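Local structure of Alpha/beta hydrolase (Pseudomonas aeruginosa PAO1, 4R1D) at residues Leu105-Ala108 / Glu109-Glu112; Glu193-Arg196 / Ala197-Gln201; Gly208-Trp211 / Leu212-Asn215; Asp221-Asp224 / Tyr225-Thr229. The protein binds calcium and is probably a lipase of the alpha/beta hydrolase family, an effector of the H2 type VI secretion system held here in complex with its inhibitor Tli4. All coordinates share one frame; numbering follows the deposited sequence.

How the contacts relate
Contact 3 is the most central of the four and largely buried, its centre about 11 Å from that of the chain, whereas the centre of contact 2 lies about 31 Å from it. Contacts 1 and 3 are turns that touch: a side-chain amide of contact 3 reaches the backbone of contact 1, and Leu-212 packs on Leu-106 and Ala-108. Contact 3 also meets contact 4, since the loop 208-214 runs into helix 215-238. Contact 2 touches none of the others. Their chemistry differs accordingly: water-bridged backbone in contact 1, a helix end with two arginines in contact 2, stacked amides and a ring face in contact 3, a charged outer face and an apolar inner face in contact 4.

Contact 1: residues Leu105-Ala108 / Glu109-Glu112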
loop_
_atom_site.group_PDB
_atom_site.type_symbol
_atom_site.label_atom_id
_atom_site.label_comp_id
_atom_site.label_asym_id
_atom_site.label_seq_id
_atom_site.Cartn_x
_atom_site.Cartn_y
_atom_site.Cartn_z
ATOM N N LEU A 105 -4.642 -3.948 9.466
ATOM C CA LEU A 105 -3.776 -2.775 9.454
ATOM C C LEU A 105 -3.428 -2.283 8.044
ATOM O O LEU A 105 -3.128 -1.110 7.859
ATOM C CB LEU A 105 -2.504 -3.062 10.236
ATOM C CG LEU A 105 -2.760 -3.371 11.719
ATOM C CD1 LEU A 105 -1.513 -3.909 12.385
ATOM C CD2 LEU A 105 -3.273 -2.112 12.440
ATOM N N LEU A 106 -3.455 -3.172 7.061
ATOM C CA LEU A 106 -3.178 -2.761 5.679
ATOM C C LEU A 106 -4.502 -2.608 4.939
ATOM O O LEU A 106 -4.781 -3.296 3.951
ATOM C CB LEU A 106 -2.220 -3.741 4.985
ATOM C CG LEU A 106 -0.809 -3.795 5.600
ATOM C CD1 LEU A 106 0.038 -4.908 4.986
ATOM C CD2 LEU A 106 -0.084 -2.439 5.496
ATOM N N LYS A 107 -5.314 -1.697 5.460
ATOM C CA LYS A 107 -6.644 -1.417 4.969
ATOM C C LYS A 107 -6.578 0.011 4.455
ATOM O O LYS A 107 -6.230 0.937 5.203
ATOM C CB LYS A 107 -7.654 -1.529 6.116
ATOM C CG LYS A 107 -8.974 -2.166 5.743
ATOM C CD LYS A 107 -9.716 -2.642 6.987
ATOM C CE LYS A 107 -11.068 -3.251 6.635
ATOM N NZ LYS A 107 -11.746 -3.875 7.811
ATOM N N ALA A 108 -6.877 0.180 3.171
ATOM C CA ALA A 108 -6.688 1.449 2.484
ATOM C C ALA A 108 -7.241 2.656 3.240
ATOM O O ALA A 108 -6.554 3.672 3.380
ATOM C CB ALA A 108 -7.276 1.384 1.079
ATOM N N GLU A 109 -8.472 2.542 3.727
ATOM C CA GLU A 109 -9.170 3.674 4.345
ATOM C C GLU A 109 -8.638 4.010 5.728
ATOM O O GLU A 109 -9.038 5.014 6.323
ATOM C CB GLU A 109 -10.673 3.365 4.468
ATOM C CG GLU A 109 -11.408 3.280 3.143
ATOM C CD GLU A 109 -11.738 4.649 2.568
ATOM O OE1 GLU A 109 -11.689 5.647 3.325
ATOM O OE2 GLU A 109 -12.043 4.724 1.356
ATOM N N GLN A 110 -7.752 3.164 6.240
ATOM C CA GLN A 110 -7.295 3.269 7.617
ATOM C C GLN A 110 -5.792 3.513 7.733
ATOM O O GLN A 110 -5.232 3.437 8.826
ATOM C CB GLN A 110 -7.713 2.028 8.408
ATOM C CG GLN A 110 -9.244 1.904 8.489
ATOM C CD GLN A 110 -9.716 0.633 9.162
ATOM O OE1 GLN A 110 -8.931 -0.107 9.745
ATOM N NE2 GLN A 110 -11.011 0.358 9.050
ATOM N N VAL A 111 -5.148 3.820 6.604
ATOM C CA VAL A 111 -3.730 4.150 6.600
ATOM C C VAL A 111 -3.484 5.503 5.945
ATOM O O VAL A 111 -4.345 6.026 5.264
ATOM C CB VAL A 111 -2.877 3.085 5.843
ATOM C CG1 VAL A 111 -2.994 1.706 6.512
ATOM C CG2 VAL A 111 -3.245 3.034 4.344
ATOM N N GLU A 112 -2.292 6.058 6.156
ATOM C CA GLU A 112 -1.880 7.290 5.474
ATOM C C GLU A 112 -0.371 7.303 5.251
ATOM O O GLU A 112 0.377 6.590 5.919
ATOM C CB GLU A 112 -2.289 8.532 6.278
ATOM C CG GLU A 112 -1.613 8.613 7.634
ATOM C CD GLU A 112 -2.018 9.840 8.454
ATOM O OE1 GLU A 112 -2.992 10.526 8.088
ATOM O OE2 GLU A 112 -1.350 10.099 9.475
HETATM O O HOH W 1 -3.658 0.769 9.785
HETATM O O HOH W 2 -6.923 6.524 3.744
#
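Lys-107 and Gln-110 meet twice, once through backbone and once through side chains. Gln-110 N donates to Lys-107 O at 2.9 Å with an N-H...O angle of 156°. Their side chains then run side by side in the same direction, both extended beyond CG, with Lys-107 CD 3.8 Å from Gln-110 OE1. The methyls of Val-111 pack on the carbonyls of the turn. CG1, anti to the carbonyl carbon of Val-111 (chi1 -61°), reaches Leu-105 O at 3.1 Å, a tight approach; CG2 reaches Ala-108 O at 3.5 Å, and both methyls lie against Lys-107 O. Water 2 bridges the next level, donating to Ala-108 O at 2.9 Å and to Val-111 O at 3.0 Å. Farther out, Val-71 of strand 70-72 packs on Val-111, and Glu-112 forms salt bridges with Arg-63 and Lys-68. The polar ends of Lys-107 and Gln-110 both donate to Gly-32 O of the inhibitor chain, and Arg-163 of that chain donates to Gln-110 OE1. The turn between helix 99-105 and strand 111-113 thus presents two parallel side chains whose polarity is satisfied across the enzyme-inhibitor interface.

Contact 2: residues Glu193-Arg196 / Ala197-Gln201; sequences ELLR and ASRYQ
Arg-196 and Arg-199 bury the most surface here, and their side chains pass each other at a slant with guanidinium planes 73° apart. Arg-196 CD comes to the edge of the Arg-199 guanidinium, in its plane, 3.7 Å from Arg-199 NE. The bend of Arg-199 at chi3 (-116°) carries its guanidinium back over the helix, where Leu-195 O sits 4.0 Å above the plane, over the centre of one face. The NE atoms of Arg-196 and Arg-199, two like charges, are 4.5 Å apart. Both side chains also pack on Trp-561. On the backbone, Arg-199 N donates to Arg-196 O at 3.1 Å, and the same oxygen lies at the edge of the Tyr-200 ring, 3.6 Å from CD2. Ala-197, third in buried surface, keeps the helical pattern with a bond from its N to Glu-193 O of 2.8 Å; its methyl rests on Ile-553 and Thr-556 of helix 542-556. Ser-198 folds its OG back to Leu-195 O, 2.7 Å away, with chi1 at 75°. A type I turn from Ala-197 to Tyr-200 follows the helix and leads, in this alpha/beta hydrolase fold, to outermost strand 201-206, which carries the calcium ligands Phe-202 and Asp-203.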
loop_
_atom_site.group_PDB
_atom_site.type_symbol
_atom_site.label_atom_id
_atom_site.label_comp_id
_atom_site.label_asym_id
_atom_site.label_seq_id
_atom_site.Cartn_x
_atom_site.Cartn_y
_atom_site.Cartn_z
ATOM N N GLU A 193 19.836 22.918 -25.925
ATOM C CA GLU A 193 18.841 22.390 -25.001
ATOM C C GLU A 193 19.339 22.419 -23.568
ATOM O O GLU A 193 18.591 22.787 -22.657
ATOM C CB GLU A 193 18.423 20.977 -25.414
ATOM C CG GLU A 193 17.607 20.950 -26.704
ATOM C CD GLU A 193 17.301 19.545 -27.170
ATOM O OE1 GLU A 193 18.090 18.632 -26.871
ATOM O OE2 GLU A 193 16.252 19.353 -27.810
ATOM N N LEU A 194 20.602 22.054 -23.365
ATOM C CA LEU A 194 21.174 22.093 -22.023
ATOM C C LEU A 194 21.338 23.529 -21.531
ATOM O O LEU A 194 21.114 23.830 -20.363
ATOM C CB LEU A 194 22.514 21.357 -21.978
ATOM C CG LEU A 194 22.388 19.852 -22.253
ATOM C CD1 LEU A 194 23.733 19.220 -22.509
ATOM C CD2 LEU A 194 21.663 19.162 -21.093
ATOM N N LEU A 195 21.743 24.426 -22.416
ATOM C CA LEU A 195 21.871 25.812 -21.993
ATOM C C LEU A 195 20.506 26.337 -21.575
ATOM O O LEU A 195 20.361 26.996 -20.546
ATOM C CB LEU A 195 22.453 26.671 -23.121
ATOM C CG LEU A 195 22.698 28.151 -22.810
ATOM C CD1 LEU A 195 23.573 28.331 -21.570
ATOM C CD2 LEU A 195 23.349 28.822 -24.021
ATOM N N ARG A 196 19.494 26.023 -22.370
ATOM C CA ARG A 196 18.145 26.432 -22.046
ATOM C C ARG A 196 17.727 25.833 -20.707
ATOM O O ARG A 196 17.144 26.510 -19.869
ATOM C CB ARG A 196 17.173 25.985 -23.129
ATOM C CG ARG A 196 15.721 26.181 -22.742
ATOM C CD ARG A 196 15.409 27.653 -22.496
ATOM N NE ARG A 196 14.335 28.190 -23.336
ATOM C CZ ARG A 196 13.885 27.650 -24.468
ATOM N NH1 ARG A 196 14.412 26.533 -24.957
ATOM N NH2 ARG A 196 12.902 28.247 -25.128
ATOM N N ALA A 197 18.006 24.552 -20.518
ATOM C CA ALA A 197 17.544 23.879 -19.313
ATOM C C ALA A 197 18.235 24.461 -18.088
ATOM O O ALA A 197 17.649 24.526 -17.008
ATOM C CB ALA A 197 17.776 22.379 -19.416
ATOM N N SER A 198 19.479 24.903 -18.262
ATOM C CA SER A 198 20.268 25.418 -17.143
ATOM C C SER A 198 19.712 26.730 -16.596
ATOM O O SER A 198 20.131 27.201 -15.545
ATOM C CB SER A 198 21.733 25.605 -17.540
ATOM O OG SER A 198 21.903 26.758 -18.357
ATOM N N ARG A 199 18.765 27.318 -17.311
ATOM C CA ARG A 199 18.143 28.550 -16.853
ATOM C C ARG A 199 17.136 28.305 -15.741
ATOM O O ARG A 199 16.692 29.248 -15.084
ATOM C CB ARG A 199 17.514 29.294 -18.028
ATOM C CG ARG A 199 18.561 29.657 -19.076
ATOM C CD ARG A 199 18.042 30.651 -20.090
ATOM N NE ARG A 199 17.977 30.101 -21.443
ATOM C CZ ARG A 199 18.911 30.267 -22.376
ATOM N NH1 ARG A 199 20.006 30.973 -22.113
ATOM N NH2 ARG A 199 18.750 29.724 -23.578
ATOM N N TYR A 200 16.795 27.037 -15.517
ATOM C CA TYR A 200 15.797 26.677 -14.507
ATOM C C TYR A 200 16.419 26.060 -13.262
ATOM O O TYR A 200 17.475 25.446 -13.337
ATOM C CB TYR A 200 14.780 25.699 -15.089
ATOM C CG TYR A 200 13.978 26.278 -16.216
ATOM C CD1 TYR A 200 12.774 26.929 -15.977
ATOM C CD2 TYR A 200 14.433 26.189 -17.523
ATOM C CE1 TYR A 200 12.036 27.466 -17.018
ATOM C CE2 TYR A 200 13.705 26.720 -18.562
ATOM C CZ TYR A 200 12.513 27.359 -18.306
ATOM O OH TYR A 200 11.799 27.883 -19.354
ATOM N N GLN A 201 15.767 26.238 -12.114
ATOM C CA GLN A 201 16.199 25.570 -10.890
ATOM C C GLN A 201 15.297 24.373 -10.613
ATOM O O GLN A 201 14.115 24.530 -10.281
ATOM C CB GLN A 201 16.187 26.531 -9.694
ATOM C CG GLN A 201 17.172 27.694 -9.808
ATOM C CD GLN A 201 16.697 28.786 -10.756
ATOM O OE1 GLN A 201 15.515 28.867 -11.080
ATOM N NE2 GLN A 201 17.620 29.629 -11.205
#

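Contact 3: residues Gly208-Trp211 / Leu212-Asn215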
loop_
_atom_site.group_PDB
_atom_site.type_symbol
_atom_site.label_atom_id
_atom_site.label_comp_id
_atom_site.label_asym_id
_atom_site.label_seq_id
_atom_site.Cartn_x
_atom_site.Cartn_y
_atom_site.Cartn_z
ATOM N N GLY A 208 5.000 10.528 -2.357
ATOM C CA GLY A 208 4.571 9.238 -1.835
ATOM C C GLY A 208 3.049 9.210 -1.748
ATOM O O GLY A 208 2.404 10.258 -1.597
ATOM N N TYR A 209 2.462 8.018 -1.832
ATOM C CA TYR A 209 1.010 7.906 -1.842
ATOM C C TYR A 209 0.535 6.592 -1.230
ATOM O O TYR A 209 1.288 5.629 -1.111
ATOM C CB TYR A 209 0.460 8.083 -3.259
ATOM C CG TYR A 209 0.914 6.993 -4.213
ATOM C CD1 TYR A 209 2.064 7.145 -4.971
ATOM C CD2 TYR A 209 0.178 5.833 -4.365
ATOM C CE1 TYR A 209 2.482 6.152 -5.832
ATOM C CE2 TYR A 209 0.588 4.827 -5.235
ATOM C CZ TYR A 209 1.736 4.998 -5.962
ATOM O OH TYR A 209 2.143 3.999 -6.828
ATOM N N ASN A 210 -0.725 6.579 -0.828
ATOM C CA ASN A 210 -1.325 5.418 -0.211
ATOM C C ASN A 210 -1.621 4.395 -1.299
ATOM O O ASN A 210 -2.651 4.467 -1.954
ATOM C CB ASN A 210 -2.595 5.843 0.526
ATOM C CG ASN A 210 -3.400 4.668 1.050
ATOM O OD1 ASN A 210 -2.980 3.509 0.960
ATOM N ND2 ASN A 210 -4.563 4.973 1.636
ATOM N N TRP A 211 -0.689 3.468 -1.494
ATOM C CA TRP A 211 -0.768 2.497 -2.592
ATOM C C TRP A 211 -1.864 1.441 -2.404
ATOM O O TRP A 211 -2.197 0.714 -3.336
ATOM C CB TRP A 211 0.609 1.850 -2.837
ATOM C CG TRP A 211 1.228 1.290 -1.593
ATOM C CD1 TRP A 211 2.125 1.916 -0.757
ATOM C CD2 TRP A 211 0.976 0.005 -1.022
ATOM N NE1 TRP A 211 2.448 1.085 0.288
ATOM C CE2 TRP A 211 1.758 -0.094 0.148
ATOM C CE3 TRP A 211 0.178 -1.083 -1.399
ATOM C CZ2 TRP A 211 1.754 -1.232 0.957
ATOM C CZ3 TRP A 211 0.175 -2.221 -0.587
ATOM C CH2 TRP A 211 0.958 -2.282 0.577
ATOM N N LEU A 212 -2.442 1.355 -1.207
ATOM C CA LEU A 212 -3.553 0.425 -0.987
ATOM C C LEU A 212 -4.857 0.915 -1.609
ATOM O O LEU A 212 -5.720 0.121 -2.008
ATOM C CB LEU A 212 -3.757 0.191 0.509
ATOM C CG LEU A 212 -2.664 -0.664 1.148
ATOM C CD1 LEU A 212 -2.692 -0.491 2.655
ATOM C CD2 LEU A 212 -2.903 -2.139 0.765
ATOM N N GLN A 213 -5.023 2.231 -1.678
ATOM C CA GLN A 213 -6.256 2.772 -2.209
ATOM C C GLN A 213 -6.177 2.784 -3.726
ATOM O O GLN A 213 -5.103 2.578 -4.296
ATOM C CB GLN A 213 -6.473 4.194 -1.697
ATOM C CG GLN A 213 -5.622 5.220 -2.430
ATOM C CD GLN A 213 -5.683 6.584 -1.779
ATOM O OE1 GLN A 213 -6.522 6.828 -0.892
ATOM N NE2 GLN A 213 -4.794 7.483 -2.201
ATOM N N SER A 214 -7.312 3.035 -4.381
ATOM C CA SER A 214 -7.318 3.143 -5.837
ATOM C C SER A 214 -6.336 4.194 -6.314
ATOM O O SER A 214 -6.232 5.272 -5.740
ATOM C CB SER A 214 -8.706 3.510 -6.376
ATOM O OG SER A 214 -8.678 3.535 -7.793
ATOM N N ASN A 215 -5.625 3.883 -7.389
ATOM C CA ASN A 215 -4.767 4.867 -8.010
ATOM C C ASN A 215 -5.546 6.074 -8.508
ATOM O O ASN A 215 -4.993 7.161 -8.659
ATOM C CB ASN A 215 -3.936 4.196 -9.106
ATOM C CG ASN A 215 -3.020 3.149 -8.534
ATOM O OD1 ASN A 215 -3.219 1.942 -8.724
ATOM N ND2 ASN A 215 -2.035 3.597 -7.769
HETATM O O HOH W 3 -2.864 4.024 -5.142
#
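Trp-211 and Leu-212, adjacent in the chain, make the apolar part of this contact. Leu-212 CG sits over one face of the indole, 3.9 Å from the centroid of the six-membered ring and 21° off its normal, which meets the geometry of a CH-pi contact. The branch that comes closest is CD2, at 3.4 Å from Trp-211 CZ3. Trp-211 reaches this position by setting CG between its backbone N and carbonyl carbon (chi1 52°), which folds the ring over the following residue. NE1 of the indole donates to Thr-60 O, and Trp-72 stacks edge-to-face against it, so the ring is fixed on several sides.

The hydrogen bonds centre on Asn-210. Its OD1 accepts from Leu-212 N at 3.1 Å in a bent bond, and its backbone O accepts from Gln-213 N at 3.3 Å. Its other amide atom, ND2, donates to Ala-108 O, which ties both ends of this buried side chain to backbone.

Amide packing adds a third element. The Asn-210 and Gln-213 amides are stacked, 27° apart, with Asn-210 ND2 at 3.7 Å from Gln-213 OE1. Gln-213 NE2 is held by Ser-218 and Asp-221.

Water 3 completes the polar set, donating to Asn-210 O at 3.2 Å and to Gln-213 O at 2.8 Å.

The Gln-213 N to Asn-210 O bond closes a type I beta turn, overlaid by an Asx turn in which Leu-212 N donates to Asn-210 OD1, and followed directly by the N-cap residue Ser-214 of helix 215-238. It is a strand-to-helix connection of the alpha/beta hydrolase core.

Contact 4: residues Asp221-Asp224 / Tyr225-Thr229; sequences DVRD and YIENT
Arg-223 lays one face of its guanidinium against the aliphatic part of Glu-227, whose CG is 3.6 Å above the plane and over its centre, the two side chains crossing at about a right angle. The carboxylate is not bonded to it: Glu-227 OE1 stays 4.6 Å from Arg-223 NH2 and well out of the guanidinium plane, so only a general attraction of charges is likely. Glu-227 instead turns at chi2 (-64°) toward Tyr-271 and Arg-273, which hold OE2. Asp-224 OD1 uses its anti lone pair to accept from Arg-223 NH1 at 2.8 Å in a salt bridge, tilted a little out of the guanidinium plane. These residues lie on helix 215-238, which follows strand 201-206 of the parallel sheet in the alpha/beta hydrolase fold. Its i to i+4 bonds from Ile-226 N and Glu-227 N are close to straight, but Asn-228 N to Asp-224 O, at 2.7 Å, is bent to 141° where a wider pi-type turn spans 226-229. On the buried side Val-222 CG1 meets Ile-226 CD1 at 3.9 Å, and Val-222 goes on to pack against Val-261 and Leu-265 of helix 258-267. Tyr-225 takes a cation-pi contact from Lys-138.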
loop_
_atom_site.group_PDB
_atom_site.type_symbol
_atom_site.label_atom_id
_atom_site.label_comp_id
_atom_site.label_asym_id
_atom_site.label_seq_id
_atom_site.Cartn_x
_atom_site.Cartn_y
_atom_site.Cartn_z
ATOM N N ASP A 221 -4.645 12.774 -4.502
ATOM C CA ASP A 221 -3.730 13.098 -3.409
ATOM C C ASP A 221 -2.446 13.752 -3.921
ATOM O O ASP A 221 -1.881 14.629 -3.262
ATOM C CB ASP A 221 -3.398 11.849 -2.594
ATOM C CG ASP A 221 -4.606 11.302 -1.867
ATOM O OD1 ASP A 221 -5.668 11.973 -1.894
ATOM O OD2 ASP A 221 -4.496 10.220 -1.254
ATOM N N VAL A 222 -1.988 13.332 -5.098
ATOM C CA VAL A 222 -0.777 13.922 -5.673
ATOM C C VAL A 222 -1.047 15.352 -6.152
ATOM O O VAL A 222 -0.225 16.256 -5.955
ATOM C CB VAL A 222 -0.187 13.037 -6.806
ATOM C CG1 VAL A 222 0.905 13.767 -7.557
ATOM C CG2 VAL A 222 0.346 11.740 -6.214
ATOM N N ARG A 223 -2.207 15.559 -6.767
ATOM C CA ARG A 223 -2.638 16.907 -7.120
ATOM C C ARG A 223 -2.580 17.793 -5.876
ATOM O O ARG A 223 -1.968 18.869 -5.886
ATOM C CB ARG A 223 -4.060 16.896 -7.696
ATOM C CG ARG A 223 -4.550 18.276 -8.154
ATOM C CD ARG A 223 -5.886 18.663 -7.535
ATOM N NE ARG A 223 -6.106 20.108 -7.617
ATOM C CZ ARG A 223 -6.016 20.942 -6.579
ATOM N NH1 ARG A 223 -5.736 20.478 -5.367
ATOM N NH2 ARG A 223 -6.225 22.242 -6.748
ATOM N N ASP A 224 -3.191 17.337 -4.787
ATOM C CA ASP A 224 -3.216 18.161 -3.578
ATOM C C ASP A 224 -1.802 18.461 -3.074
ATOM O O ASP A 224 -1.517 19.577 -2.629
ATOM C CB ASP A 224 -4.053 17.512 -2.471
ATOM C CG ASP A 224 -5.541 17.470 -2.801
ATOM O OD1 ASP A 224 -5.992 18.173 -3.737
ATOM O OD2 ASP A 224 -6.269 16.726 -2.111
ATOM N N TYR A 225 -0.922 17.461 -3.152
ATOM C CA TYR A 225 0.452 17.607 -2.705
ATOM C C TYR A 225 1.139 18.703 -3.512
ATOM O O TYR A 225 1.773 19.596 -2.949
ATOM C CB TYR A 225 1.205 16.271 -2.855
ATOM C CG TYR A 225 2.681 16.347 -2.576
ATOM C CD1 TYR A 225 3.154 16.755 -1.338
ATOM C CD2 TYR A 225 3.610 15.996 -3.550
ATOM C CE1 TYR A 225 4.504 16.817 -1.077
ATOM C CE2 TYR A 225 4.959 16.051 -3.298
ATOM C CZ TYR A 225 5.408 16.463 -2.071
ATOM O OH TYR A 225 6.753 16.511 -1.806
ATOM N N ILE A 226 1.004 18.646 -4.833
ATOM C CA ILE A 226 1.632 19.658 -5.682
ATOM C C ILE A 226 1.044 21.047 -5.410
ATOM O O ILE A 226 1.778 22.004 -5.206
ATOM C CB ILE A 226 1.473 19.317 -7.177
ATOM C CG1 ILE A 226 2.188 18.006 -7.513
ATOM C CG2 ILE A 226 1.999 20.444 -8.057
ATOM C CD1 ILE A 226 1.738 17.409 -8.832
ATOM N N GLU A 227 -0.281 21.146 -5.397
ATOM C CA GLU A 227 -0.949 22.446 -5.296
ATOM C C GLU A 227 -0.868 23.064 -3.900
ATOM O O GLU A 227 -0.850 24.293 -3.756
ATOM C CB GLU A 227 -2.415 22.341 -5.740
ATOM C CG GLU A 227 -2.610 21.879 -7.187
ATOM C CD GLU A 227 -2.050 22.860 -8.207
ATOM O OE1 GLU A 227 -2.203 24.084 -7.998
ATOM O OE2 GLU A 227 -1.458 22.411 -9.218
ATOM N N ASN A 228 -0.819 22.219 -2.877
ATOM C CA ASN A 228 -0.912 22.702 -1.504
ATOM C C ASN A 228 0.379 22.611 -0.694
ATOM O O ASN A 228 0.495 23.243 0.353
ATOM C CB ASN A 228 -2.074 22.026 -0.764
ATOM C CG ASN A 228 -3.410 22.241 -1.452
ATOM O OD1 ASN A 228 -3.641 23.265 -2.099
ATOM N ND2 ASN A 228 -4.297 21.266 -1.319
ATOM N N THR A 229 1.350 21.833 -1.166
ATOM C CA THR A 229 2.643 21.768 -0.478
ATOM C C THR A 229 3.785 22.276 -1.343
ATOM O O THR A 229 4.519 23.194 -0.962
ATOM C CB THR A 229 2.999 20.332 -0.004
ATOM O OG1 THR A 229 2.074 19.908 1.005
ATOM C CG2 THR A 229 4.418 20.301 0.560
#